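Local coordinates for 3-oxoacyl-(acyl-carrier protein) synthase II (Thermus thermophilus, PDB 1J3N) that probably condenses malonyl-ACP with a growing acyl chain, the elongating step of fatty acid synthesis, as a homodimeric beta-ketoacyl-ACP synthase of the thiolase fold, at residues K325-G337 / H357-P369. Residues are numbered along the deposited sequence; the frame is centred on the assembly and turned at random.
Sequences KRLMVSSTKSMIG and HGVIPPTINLEDP
T363 is the bump at the centre: its OG1 presses against the backbone at S330 and S331, 2.9 Å from S330 CA, and accepts the N-H of S331 at 152°. With OG1 beside the backbone N (chi1 -61°) and CG2 anti to it, the methyl comes 4.1 Å from S334 CB while OG1 also bonds F377 O. A valine in its place would probably leave both S331 N and F377 O without their mate and set a methyl hard against S330 CA. To one side, S330 OG rises above the carbonyl plane of P361 to bond its O at 2.7 Å; a water bridges that hydroxyl to P362 O, and Y297 OH also bonds it. Further on, S334 OG turns back to S331 O and takes a weak bond from I364 N at 3.2 Å. I364 lays CD1 against helix 333-336, 3.4 Å from S334 O and 3.7 Å from M335 CG, while M335 bends its CE toward P362. At the far end M328 CE meets I360 CG1 at 3.8 Å, the two chains crossing at about a right angle. Most of the junction is buried: strand 328-330 runs parallel to strand 297-299, and helix 343-357 packs against T332 and P361.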
loop_
_atom_site.group_PDB
_atom_site.type_symbol
_atom_site.label_atom_id
_atom_site.label_comp_id
_atom_site.label_asym_id
_atom_site.label_seq_id
_atom_site.Cartn_x
_atom_site.Cartn_y
_atom_site.Cartn_z
ATOM N N LYS A 325 9.584 -19.065 -28.012
ATOM C CA LYS A 325 9.833 -20.488 -28.173
ATOM C C LYS A 325 11.175 -20.930 -27.587
ATOM O O LYS A 325 11.404 -22.123 -27.369
ATOM C CB LYS A 325 9.755 -20.853 -29.665
ATOM C CG LYS A 325 8.400 -20.529 -30.303
ATOM C CD LYS A 325 8.366 -20.803 -31.807
ATOM C CE LYS A 325 9.291 -19.865 -32.571
ATOM N NZ LYS A 325 9.178 -20.033 -34.047
ATOM N N ARG A 326 12.054 -19.972 -27.321
ATOM C CA ARG A 326 13.369 -20.290 -26.772
ATOM C C ARG A 326 13.432 -20.006 -25.269
ATOM O O ARG A 326 14.441 -20.268 -24.615
ATOM C CB ARG A 326 14.445 -19.482 -27.505
ATOM C CG ARG A 326 15.813 -20.151 -27.526
ATOM C CD ARG A 326 16.665 -19.644 -28.689
ATOM N NE ARG A 326 16.991 -18.227 -28.559
ATOM C CZ ARG A 326 17.728 -17.546 -29.431
ATOM N NH1 ARG A 326 18.218 -18.148 -30.507
ATOM N NH2 ARG A 326 17.983 -16.261 -29.223
ATOM N N LEU A 327 12.339 -19.478 -24.730
ATOM C CA LEU A 327 12.262 -19.152 -23.312
ATOM C C LEU A 327 11.983 -20.380 -22.470
ATOM O O LEU A 327 11.535 -21.404 -22.974
ATOM C CB LEU A 327 11.126 -18.158 -23.050
ATOM C CG LEU A 327 11.175 -16.696 -23.480
ATOM C CD1 LEU A 327 9.776 -16.111 -23.360
ATOM C CD2 LEU A 327 12.163 -15.928 -22.618
ATOM N N MET A 328 12.258 -20.264 -21.180
ATOM C CA MET A 328 11.967 -21.326 -20.230
ATOM C C MET A 328 11.036 -20.635 -19.251
ATOM O O MET A 328 11.356 -19.558 -18.745
ATOM C CB MET A 328 13.226 -21.804 -19.500
ATOM C CG MET A 328 14.121 -22.709 -20.325
ATOM S SD MET A 328 15.485 -23.365 -19.351
ATOM C CE MET A 328 16.568 -21.912 -19.311
ATOM N N VAL A 329 9.879 -21.236 -19.004
ATOM C CA VAL A 329 8.910 -20.642 -18.100
ATOM C C VAL A 329 8.480 -21.676 -17.070
ATOM O O VAL A 329 8.177 -22.817 -17.419
ATOM C CB VAL A 329 7.651 -20.153 -18.880
ATOM C CG1 VAL A 329 6.746 -19.333 -17.967
ATOM C CG2 VAL A 329 8.067 -19.330 -20.095
ATOM N N SER A 330 8.477 -21.297 -15.797
ATOM C CA SER A 330 8.031 -22.234 -14.770
ATOM C C SER A 330 7.229 -21.494 -13.709
ATOM O O SER A 330 7.452 -20.309 -13.451
ATOM C CB SER A 330 9.219 -22.983 -14.139
ATOM O OG SER A 330 9.855 -22.236 -13.119
ATOM N N SER A 331 6.272 -22.195 -13.115
ATOM C CA SER A 331 5.440 -21.597 -12.088
ATOM C C SER A 331 5.722 -22.199 -10.728
ATOM O O SER A 331 5.517 -23.396 -10.511
ATOM C CB SER A 331 3.959 -21.778 -12.421
ATOM O OG SER A 331 3.148 -21.294 -11.363
ATOM N N THR A 332 6.187 -21.352 -9.817
ATOM C CA THR A 332 6.485 -21.764 -8.455
ATOM C C THR A 332 5.172 -22.221 -7.809
ATOM O O THR A 332 5.146 -23.161 -7.007
ATOM C CB THR A 332 7.054 -20.577 -7.640
ATOM O OG1 THR A 332 8.226 -20.070 -8.291
ATOM C CG2 THR A 332 7.408 -21.012 -6.213
ATOM N N LYS A 333 4.081 -21.559 -8.190
ATOM C CA LYS A 333 2.762 -21.857 -7.641
ATOM C C LYS A 333 2.332 -23.309 -7.799
ATOM O O LYS A 333 1.397 -23.762 -7.138
ATOM C CB LYS A 333 1.715 -20.933 -8.263
ATOM C CG LYS A 333 1.929 -19.458 -7.936
ATOM C CD LYS A 333 0.696 -18.621 -8.285
ATOM C CE LYS A 333 0.854 -17.166 -7.830
ATOM N NZ LYS A 333 1.950 -16.446 -8.540
ATOM N N SER A 334 3.012 -24.040 -8.677
ATOM C CA SER A 334 2.699 -25.446 -8.876
ATOM C C SER A 334 3.063 -26.187 -7.590
ATOM O O SER A 334 2.417 -27.174 -7.223
ATOM C CB SER A 334 3.513 -26.009 -10.042
ATOM O OG SER A 334 4.899 -25.852 -9.811
ATOM N N MET A 335 4.090 -25.688 -6.901
ATOM C CA MET A 335 4.561 -26.304 -5.664
ATOM C C MET A 335 4.055 -25.702 -4.355
ATOM O O MET A 335 3.690 -26.439 -3.433
ATOM C CB MET A 335 6.087 -26.305 -5.639
ATOM C CG MET A 335 6.724 -27.205 -6.683
ATOM S SD MET A 335 8.511 -26.983 -6.754
ATOM C CE MET A 335 8.623 -25.622 -7.896
ATOM N N ILE A 336 4.044 -24.376 -4.255
ATOM C CA ILE A 336 3.604 -23.718 -3.021
ATOM C C ILE A 336 2.244 -23.045 -3.108
ATOM O O ILE A 336 1.778 -22.442 -2.139
ATOM C CB ILE A 336 4.614 -22.644 -2.565
ATOM C CG1 ILE A 336 4.698 -21.527 -3.616
ATOM C CG2 ILE A 336 5.977 -23.278 -2.329
ATOM C CD1 ILE A 336 5.516 -20.310 -3.160
ATOM N N GLY A 337 1.599 -23.138 -4.263
ATOM C CA GLY A 337 0.306 -22.500 -4.403
ATOM C C GLY A 337 0.443 -20.995 -4.585
ATOM O O GLY A 337 1.516 -20.503 -4.920
ATOM N N HIS A 357 22.132 -19.948 -8.779
ATOM C CA HIS A 357 22.499 -21.369 -8.808
ATOM C C HIS A 357 22.634 -21.982 -10.206
ATOM O O HIS A 357 23.192 -23.070 -10.359
ATOM C CB HIS A 357 21.475 -22.189 -8.020
ATOM C CG HIS A 357 21.453 -21.897 -6.551
ATOM N ND1 HIS A 357 22.531 -22.143 -5.727
ATOM C CD2 HIS A 357 20.468 -21.423 -5.751
ATOM C CE1 HIS A 357 22.209 -21.837 -4.482
ATOM N NE2 HIS A 357 20.962 -21.399 -4.469
ATOM N N GLY A 358 22.113 -21.299 -11.219
ATOM C CA GLY A 358 22.204 -21.824 -12.568
ATOM C C GLY A 358 21.324 -23.035 -12.822
ATOM O O GLY A 358 21.660 -23.893 -13.643
ATOM N N VAL A 359 20.206 -23.119 -12.108
ATOM C CA VAL A 359 19.260 -24.215 -12.281
ATOM C C VAL A 359 17.875 -23.579 -12.284
ATOM O O VAL A 359 17.585 -22.696 -11.469
ATOM C CB VAL A 359 19.325 -25.254 -11.130
ATOM C CG1 VAL A 359 18.275 -26.337 -11.361
ATOM C CG2 VAL A 359 20.714 -25.888 -11.054
ATOM N N ILE A 360 17.032 -24.017 -13.212
ATOM C CA ILE A 360 15.685 -23.481 -13.333
ATOM C C ILE A 360 14.691 -24.381 -12.623
ATOM O O ILE A 360 14.637 -25.588 -12.881
ATOM C CB ILE A 360 15.265 -23.360 -14.811
ATOM C CG1 ILE A 360 16.372 -22.669 -15.618
ATOM C CG2 ILE A 360 13.972 -22.579 -14.919
ATOM C CD1 ILE A 360 16.738 -21.285 -15.127
ATOM N N PRO A 361 13.883 -23.804 -11.719
ATOM C CA PRO A 361 12.886 -24.582 -10.977
ATOM C C PRO A 361 11.802 -25.078 -11.928
ATOM O O PRO A 361 11.465 -24.399 -12.895
ATOM C CB PRO A 361 12.377 -23.585 -9.940
ATOM C CG PRO A 361 12.511 -22.277 -10.641
ATOM C CD PRO A 361 13.866 -22.392 -11.296
ATOM N N PRO A 362 11.238 -26.266 -11.657
ATOM C CA PRO A 362 10.192 -26.874 -12.489
ATOM C C PRO A 362 8.759 -26.452 -12.193
ATOM O O PRO A 362 8.459 -25.855 -11.156
ATOM C CB PRO A 362 10.369 -28.351 -12.204
ATOM C CG PRO A 362 10.576 -28.312 -10.708
ATOM C CD PRO A 362 11.590 -27.171 -10.543
ATOM N N THR A 363 7.877 -26.790 -13.125
ATOM C CA THR A 363 6.458 -26.538 -12.971
ATOM C C THR A 363 5.962 -27.963 -12.805
ATOM O O THR A 363 5.850 -28.698 -13.791
ATOM C CB THR A 363 5.818 -25.942 -14.246
ATOM O OG1 THR A 363 6.435 -24.691 -14.565
ATOM C CG2 THR A 363 4.332 -25.711 -14.033
ATOM N N ILE A 364 5.700 -28.380 -11.570
ATOM C CA ILE A 364 5.225 -29.746 -11.354
ATOM C C ILE A 364 3.767 -29.920 -11.781
ATOM O O ILE A 364 3.085 -28.953 -12.121
ATOM C CB ILE A 364 5.373 -30.182 -9.867
ATOM C CG1 ILE A 364 4.424 -29.381 -8.974
ATOM C CG2 ILE A 364 6.823 -29.987 -9.406
ATOM C CD1 ILE A 364 4.360 -29.909 -7.542
ATOM N N ASN A 365 3.306 -31.168 -11.773
ATOM C CA ASN A 365 1.937 -31.516 -12.136
ATOM C C ASN A 365 1.596 -31.257 -13.601
ATOM O O ASN A 365 0.426 -31.296 -13.986
ATOM C CB ASN A 365 0.931 -30.771 -11.249
ATOM C CG ASN A 365 1.010 -31.189 -9.785
ATOM O OD1 ASN A 365 1.342 -32.335 -9.464
ATOM N ND2 ASN A 365 0.678 -30.261 -8.890
ATOM N N LEU A 366 2.614 -30.994 -14.411
ATOM C CA LEU A 366 2.419 -30.740 -15.835
ATOM C C LEU A 366 2.208 -32.082 -16.552
ATOM O O LEU A 366 2.912 -32.412 -17.507
ATOM C CB LEU A 366 3.653 -30.029 -16.393
ATOM C CG LEU A 366 3.521 -29.272 -17.707
ATOM C CD1 LEU A 366 2.726 -27.994 -17.493
ATOM C CD2 LEU A 366 4.901 -28.945 -18.228
ATOM N N GLU A 367 1.231 -32.850 -16.077
ATOM C CA GLU A 367 0.913 -34.160 -16.634
ATOM C C GLU A 367 0.199 -34.070 -17.984
ATOM O O GLU A 367 0.557 -34.765 -18.937
ATOM C CB GLU A 367 0.043 -34.938 -15.638
ATOM C CG GLU A 367 -0.295 -36.360 -16.065
ATOM C CD GLU A 367 -1.121 -37.100 -15.029
ATOM O OE1 GLU A 367 -0.614 -37.317 -13.906
ATOM O OE2 GLU A 367 -2.280 -37.459 -15.333
ATOM N N ASP A 368 -0.811 -33.208 -18.051
ATOM C CA ASP A 368 -1.604 -33.008 -19.263
ATOM C C ASP A 368 -1.416 -31.588 -19.778
ATOM O O ASP A 368 -2.327 -30.765 -19.699
ATOM C CB ASP A 368 -3.083 -33.240 -18.956
ATOM C CG ASP A 368 -3.611 -32.291 -17.892
ATOM O OD1 ASP A 368 -2.996 -32.206 -16.806
ATOM O OD2 ASP A 368 -4.639 -31.627 -18.140
ATOM N N PRO A 369 -0.227 -31.280 -20.316
ATOM C CA PRO A 369 0.024 -29.930 -20.828
ATOM C C PRO A 369 -0.969 -29.507 -21.902
ATOM O O PRO A 369 -1.400 -30.325 -22.716
ATOM C CB PRO A 369 1.459 -30.019 -21.351
ATOM C CG PRO A 369 1.595 -31.474 -21.734
ATOM C CD PRO A 369 0.923 -32.164 -20.572
HETATM O O HOH W 1 9.485 -22.882 -10.689
#